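Side-chain contacts in type IV secretion system protein VirB11 (Brucella suis, PDB 2GZA), which hydrolyses ATP as the hexameric ATPase of the Brucella suis VirB type IV secretion system, a virulence factor that could be required to establish the replication niche in the host: residues A20-N23 against F24-P28; P63-Y67 against E68-S72. All coordinates share one frame; numbering follows the deposited sequence.

Interaction 1 of 2, residues A20-N23 against F24-P28; sequences ASVN and FHLEP
The imidazole of H25 meets the backbone carbonyl of S21 one turn earlier in the helix. S21 O approaches the ring obliquely, 3.1 Å from H25 CD2. F24 CD2 lies over the outer part of one imidazole face, 3.7 Å above the plane of the H25 ring. In return, H25 ND1 lies in the plane of the phenyl ring, at its edge. The phenyl CG is anti to the backbone N (chi1 -176°), and the ring extends away from residues 20-23. Only its root stays close to them, with F24 CB near S21 O. H25 CG sits beside its own N instead (chi1 -56°). This turns the imidazole back along the preceding turn, where it also touches S72 and A76 of helix 67-81.

V22 and L26 are buried. They run alongside each other in the same direction, with V22 CG1 4.0 Å from L26 CD1. Both pack on L96, while V22 also reaches T77 and L26 reaches L73.

F24 N bonds to A20 O at 3.0 Å, and H25 N bonds to S21 O at 3.2 Å. Both are i to i+4 bonds of an alpha helix. L26 N then divides between V22 O and N23 O, and both of these bonds are weak. E27 N makes a weak bond to F24 O. The shift from i to i+4 bonds to weak i to i+3 bonds at L26 and E27 is consistent with the alpha helix giving way to the 3-10 segment 27-28. Meanwhile V22, L26 and H25 form a face on helix 67-81, with the valine and leucine also on L96.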
loop_
_atom_site.group_PDB
_atom_site.type_symbol
_atom_site.label_atom_id
_atom_site.label_comp_id
_atom_site.label_asym_id
_atom_site.label_seq_id
_atom_site.Cartn_x
_atom_site.Cartn_y
_atom_site.Cartn_z
ATOM N N ALA C 20 20.037 -49.780 0.145
ATOM C CA ALA C 20 19.784 -51.134 0.586
ATOM C C ALA C 20 19.192 -51.161 1.987
ATOM O O ALA C 20 18.456 -52.085 2.322
ATOM C CB ALA C 20 21.061 -51.958 0.535
ATOM N N SER C 21 19.527 -50.161 2.799
ATOM C CA SER C 21 19.043 -50.087 4.177
ATOM C C SER C 21 17.566 -49.758 4.222
ATOM O O SER C 21 16.812 -50.390 4.957
ATOM C CB SER C 21 19.845 -49.080 5.001
ATOM O OG SER C 21 21.198 -49.496 5.098
ATOM N N VAL C 22 17.164 -48.782 3.415
ATOM C CA VAL C 22 15.769 -48.402 3.273
ATOM C C VAL C 22 14.941 -49.597 2.826
ATOM O O VAL C 22 13.902 -49.880 3.415
ATOM C CB VAL C 22 15.605 -47.254 2.269
ATOM C CG1 VAL C 22 14.188 -46.738 2.306
ATOM C CG2 VAL C 22 16.575 -46.128 2.588
ATOM N N ASN C 23 15.416 -50.297 1.793
ATOM C CA ASN C 23 14.760 -51.498 1.272
ATOM C C ASN C 23 14.621 -52.586 2.320
ATOM O O ASN C 23 13.623 -53.306 2.355
ATOM C CB ASN C 23 15.523 -52.060 0.071
ATOM C CG ASN C 23 15.227 -51.314 -1.205
ATOM O OD1 ASN C 23 14.448 -50.356 -1.212
ATOM N ND2 ASN C 23 15.849 -51.745 -2.301
ATOM N N PHE C 24 15.640 -52.705 3.161
ATOM C CA PHE C 24 15.649 -53.665 4.253
ATOM C C PHE C 24 14.468 -53.425 5.183
ATOM O O PHE C 24 13.739 -54.360 5.515
ATOM C CB PHE C 24 16.966 -53.567 5.034
ATOM C CG PHE C 24 17.112 -54.592 6.125
ATOM C CD1 PHE C 24 17.636 -55.852 5.848
ATOM C CD2 PHE C 24 16.741 -54.293 7.439
ATOM C CE1 PHE C 24 17.774 -56.801 6.854
ATOM C CE2 PHE C 24 16.879 -55.237 8.450
ATOM C CZ PHE C 24 17.395 -56.495 8.153
ATOM N N HIS C 25 14.281 -52.171 5.592
ATOM C CA HIS C 25 13.185 -51.798 6.476
ATOM C C HIS C 25 11.832 -51.711 5.760
ATOM O O HIS C 25 10.790 -51.616 6.415
ATOM C CB HIS C 25 13.507 -50.501 7.241
ATOM C CG HIS C 25 14.776 -50.564 8.028
ATOM N ND1 HIS C 25 14.937 -51.388 9.116
ATOM C CD2 HIS C 25 15.948 -49.906 7.881
ATOM C CE1 HIS C 25 16.154 -51.242 9.601
ATOM N NE2 HIS C 25 16.788 -50.349 8.869
ATOM N N LEU C 26 11.855 -51.750 4.429
ATOM C CA LEU C 26 10.634 -51.770 3.635
ATOM C C LEU C 26 10.086 -53.175 3.419
ATOM O O LEU C 26 8.967 -53.334 2.940
ATOM C CB LEU C 26 10.860 -51.075 2.297
ATOM C CG LEU C 26 10.832 -49.550 2.347
ATOM C CD1 LEU C 26 11.115 -48.995 0.971
ATOM C CD2 LEU C 26 9.482 -49.081 2.853
ATOM N N GLU C 27 10.873 -54.180 3.796
ATOM C CA GLU C 27 10.547 -55.599 3.596
ATOM C C GLU C 27 9.159 -56.065 4.031
ATOM O O GLU C 27 8.526 -56.830 3.306
ATOM C CB GLU C 27 11.608 -56.492 4.252
ATOM C CG GLU C 27 12.500 -57.243 3.263
ATOM C CD GLU C 27 11.845 -58.494 2.695
ATOM O OE1 GLU C 27 12.373 -59.600 2.923
ATOM O OE2 GLU C 27 10.805 -58.386 2.026
ATOM N N PRO C 28 8.687 -55.640 5.223
ATOM C CA PRO C 28 7.350 -56.087 5.612
ATOM C C PRO C 28 6.217 -55.483 4.787
ATOM O O PRO C 28 5.076 -55.920 4.931
ATOM C CB PRO C 28 7.235 -55.639 7.076
ATOM C CG PRO C 28 8.614 -55.272 7.504
ATOM C CD PRO C 28 9.291 -54.802 6.276
#

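Interaction 2 of 2, residues P63-Y67 against E68-S72; sequences PNLDY and EHLIS
L65 and L70 form the buried part of this contact, crossing at about a right angle, with L65 CD1 4.1 Å from L70 CD2. Elsewhere on the helix, Y67 and I71 pack one turn apart as a separate patch. I71 CG1 sits over a face of the Y67 ring in a CH-pi contact, 4.1 Å from the ring centroid. The backbone bond from I71 N to Y67 O, 3.0 Å long, joins the same two residues.

The solvent side is polar and more loosely held. E68 OE2 lies at the edge of the Y67 ring, in its plane. D66 is the N-cap of helix 67-81. Its CG stands between the backbone N and carbonyl carbon (chi1 54°), which brings OD1 to the start of the helix. D66 OD1 accepts two weak bonds, from H69 N at 3.4 Å and from H69 ND1 at 3.0 Å. The carboxylate and imidazole planes are 60° apart. N64 O lies 3.6 Å above one face of the H69 ring.

L70 also touches I115, and Y67 touches P107. The backbone of L65, in the loop 63-66, bonds to G47 in the link between strands 40-43 and 48-52. L65 and L70 meet the antiparallel sheet itself by packing on V43 of strand 40-43.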
loop_
_atom_site.group_PDB
_atom_site.type_symbol
_atom_site.label_atom_id
_atom_site.label_comp_id
_atom_site.label_asym_id
_atom_site.label_seq_id
_atom_site.Cartn_x
_atom_site.Cartn_y
_atom_site.Cartn_z
ATOM N N PRO C 63 1.398 -58.341 11.934
ATOM C CA PRO C 63 1.965 -58.285 13.289
ATOM C C PRO C 63 3.479 -58.074 13.366
ATOM O O PRO C 63 3.938 -57.398 14.284
ATOM C CB PRO C 63 1.527 -59.615 13.921
ATOM C CG PRO C 63 0.368 -60.080 13.075
ATOM C CD PRO C 63 0.720 -59.624 11.684
ATOM N N ASN C 64 4.241 -58.616 12.412
ATOM C CA ASN C 64 5.692 -58.458 12.427
ATOM C C ASN C 64 6.146 -57.064 11.941
ATOM O O ASN C 64 7.195 -56.915 11.297
ATOM C CB ASN C 64 6.355 -59.634 11.681
ATOM C CG ASN C 64 5.966 -61.004 12.287
ATOM O OD1 ASN C 64 6.216 -61.277 13.471
ATOM N ND2 ASN C 64 5.361 -61.863 11.467
ATOM N N LEU C 65 5.339 -56.054 12.291
ATOM C CA LEU C 65 5.569 -54.668 11.912
ATOM C C LEU C 65 5.371 -53.796 13.158
ATOM O O LEU C 65 4.389 -53.063 13.282
ATOM C CB LEU C 65 4.598 -54.273 10.790
ATOM C CG LEU C 65 4.726 -52.926 10.084
ATOM C CD1 LEU C 65 5.948 -52.901 9.183
ATOM C CD2 LEU C 65 3.470 -52.668 9.280
ATOM N N ASP C 66 6.297 -53.893 14.100
ATOM C CA ASP C 66 6.124 -53.159 15.346
ATOM C C ASP C 66 6.597 -51.713 15.263
ATOM O O ASP C 66 7.027 -51.252 14.205
ATOM C CB ASP C 66 6.699 -53.909 16.551
ATOM C CG ASP C 66 8.143 -54.297 16.364
ATOM O OD1 ASP C 66 8.757 -53.891 15.354
ATOM O OD2 ASP C 66 8.661 -55.018 17.238
ATOM N N TYR C 67 6.464 -51.001 16.382
ATOM C CA TYR C 67 6.855 -49.602 16.499
ATOM C C TYR C 67 8.316 -49.386 16.094
ATOM O O TYR C 67 8.610 -48.500 15.290
ATOM C CB TYR C 67 6.586 -49.114 17.934
ATOM C CG TYR C 67 6.900 -47.659 18.217
ATOM C CD1 TYR C 67 6.022 -46.642 17.842
ATOM C CD2 TYR C 67 8.063 -47.304 18.891
ATOM C CE1 TYR C 67 6.309 -45.300 18.117
ATOM C CE2 TYR C 67 8.358 -45.977 19.171
ATOM C CZ TYR C 67 7.484 -44.980 18.783
ATOM O OH TYR C 67 7.794 -43.672 19.070
ATOM N N GLU C 68 9.209 -50.221 16.623
ATOM C CA GLU C 68 10.655 -50.092 16.410
ATOM C C GLU C 68 11.067 -50.241 14.943
ATOM O O GLU C 68 11.973 -49.554 14.475
ATOM C CB GLU C 68 11.430 -51.076 17.296
ATOM C CG GLU C 68 11.088 -51.003 18.796
ATOM C CD GLU C 68 11.176 -49.590 19.377
ATOM O OE1 GLU C 68 12.162 -48.882 19.083
ATOM O OE2 GLU C 68 10.260 -49.189 20.129
ATOM N N HIS C 69 10.390 -51.140 14.233
ATOM C CA HIS C 69 10.517 -51.298 12.785
ATOM C C HIS C 69 10.328 -49.970 12.056
ATOM O O HIS C 69 11.118 -49.599 11.183
ATOM C CB HIS C 69 9.433 -52.257 12.286
ATOM C CG HIS C 69 9.927 -53.623 11.924
ATOM N ND1 HIS C 69 10.335 -54.544 12.862
ATOM C CD2 HIS C 69 10.036 -54.239 10.719
ATOM C CE1 HIS C 69 10.696 -55.660 12.250
ATOM N NE2 HIS C 69 10.525 -55.501 10.950
ATOM N N LEU C 70 9.253 -49.275 12.425
ATOM C CA LEU C 70 8.849 -48.027 11.780
ATOM C C LEU C 70 9.784 -46.874 12.134
ATOM O O LEU C 70 10.037 -46.002 11.299
ATOM C CB LEU C 70 7.411 -47.666 12.156
ATOM C CG LEU C 70 6.336 -48.750 12.038
ATOM C CD1 LEU C 70 5.098 -48.359 12.835
ATOM C CD2 LEU C 70 5.984 -49.062 10.581
ATOM N N ILE C 71 10.293 -46.887 13.369
ATOM C CA ILE C 71 11.299 -45.931 13.821
ATOM C C ILE C 71 12.513 -46.038 12.901
ATOM O O ILE C 71 12.966 -45.046 12.324
ATOM C CB ILE C 71 11.710 -46.179 15.319
ATOM C CG1 ILE C 71 10.564 -45.837 16.285
ATOM C CG2 ILE C 71 12.985 -45.412 15.700
ATOM C CD1 ILE C 71 10.276 -44.346 16.462
ATOM N N SER C 72 13.005 -47.266 12.765
ATOM C CA SER C 72 14.143 -47.597 11.912
ATOM C C SER C 72 13.896 -47.241 10.454
ATOM O O SER C 72 14.806 -46.783 9.760
ATOM C CB SER C 72 14.448 -49.102 11.990
ATOM O OG SER C 72 14.703 -49.526 13.311
#

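Overall arrangement
From the N terminus, interaction 1 comes first, near the C-terminal end of helix 13-26. Helix 30-34 and strands 40-43, 48-52 and 57-61 follow, and then interaction 2 at the start of helix 67-81. Each contact lies within one continuous stretch, so neither closes a long loop. They are in series and do not nest or cross. The two contacts touch in space. H25 CE1 packs 3.6 Å from S72 CB. P28 lies against both L65 and H69, with P28 CB 3.7 Å from L65 CD1. Together they join helix 13-26 and the 3-10 segment after it to helix 67-81 and the loop before it, beside the six-stranded antiparallel sheet and away from the predicted ATP site.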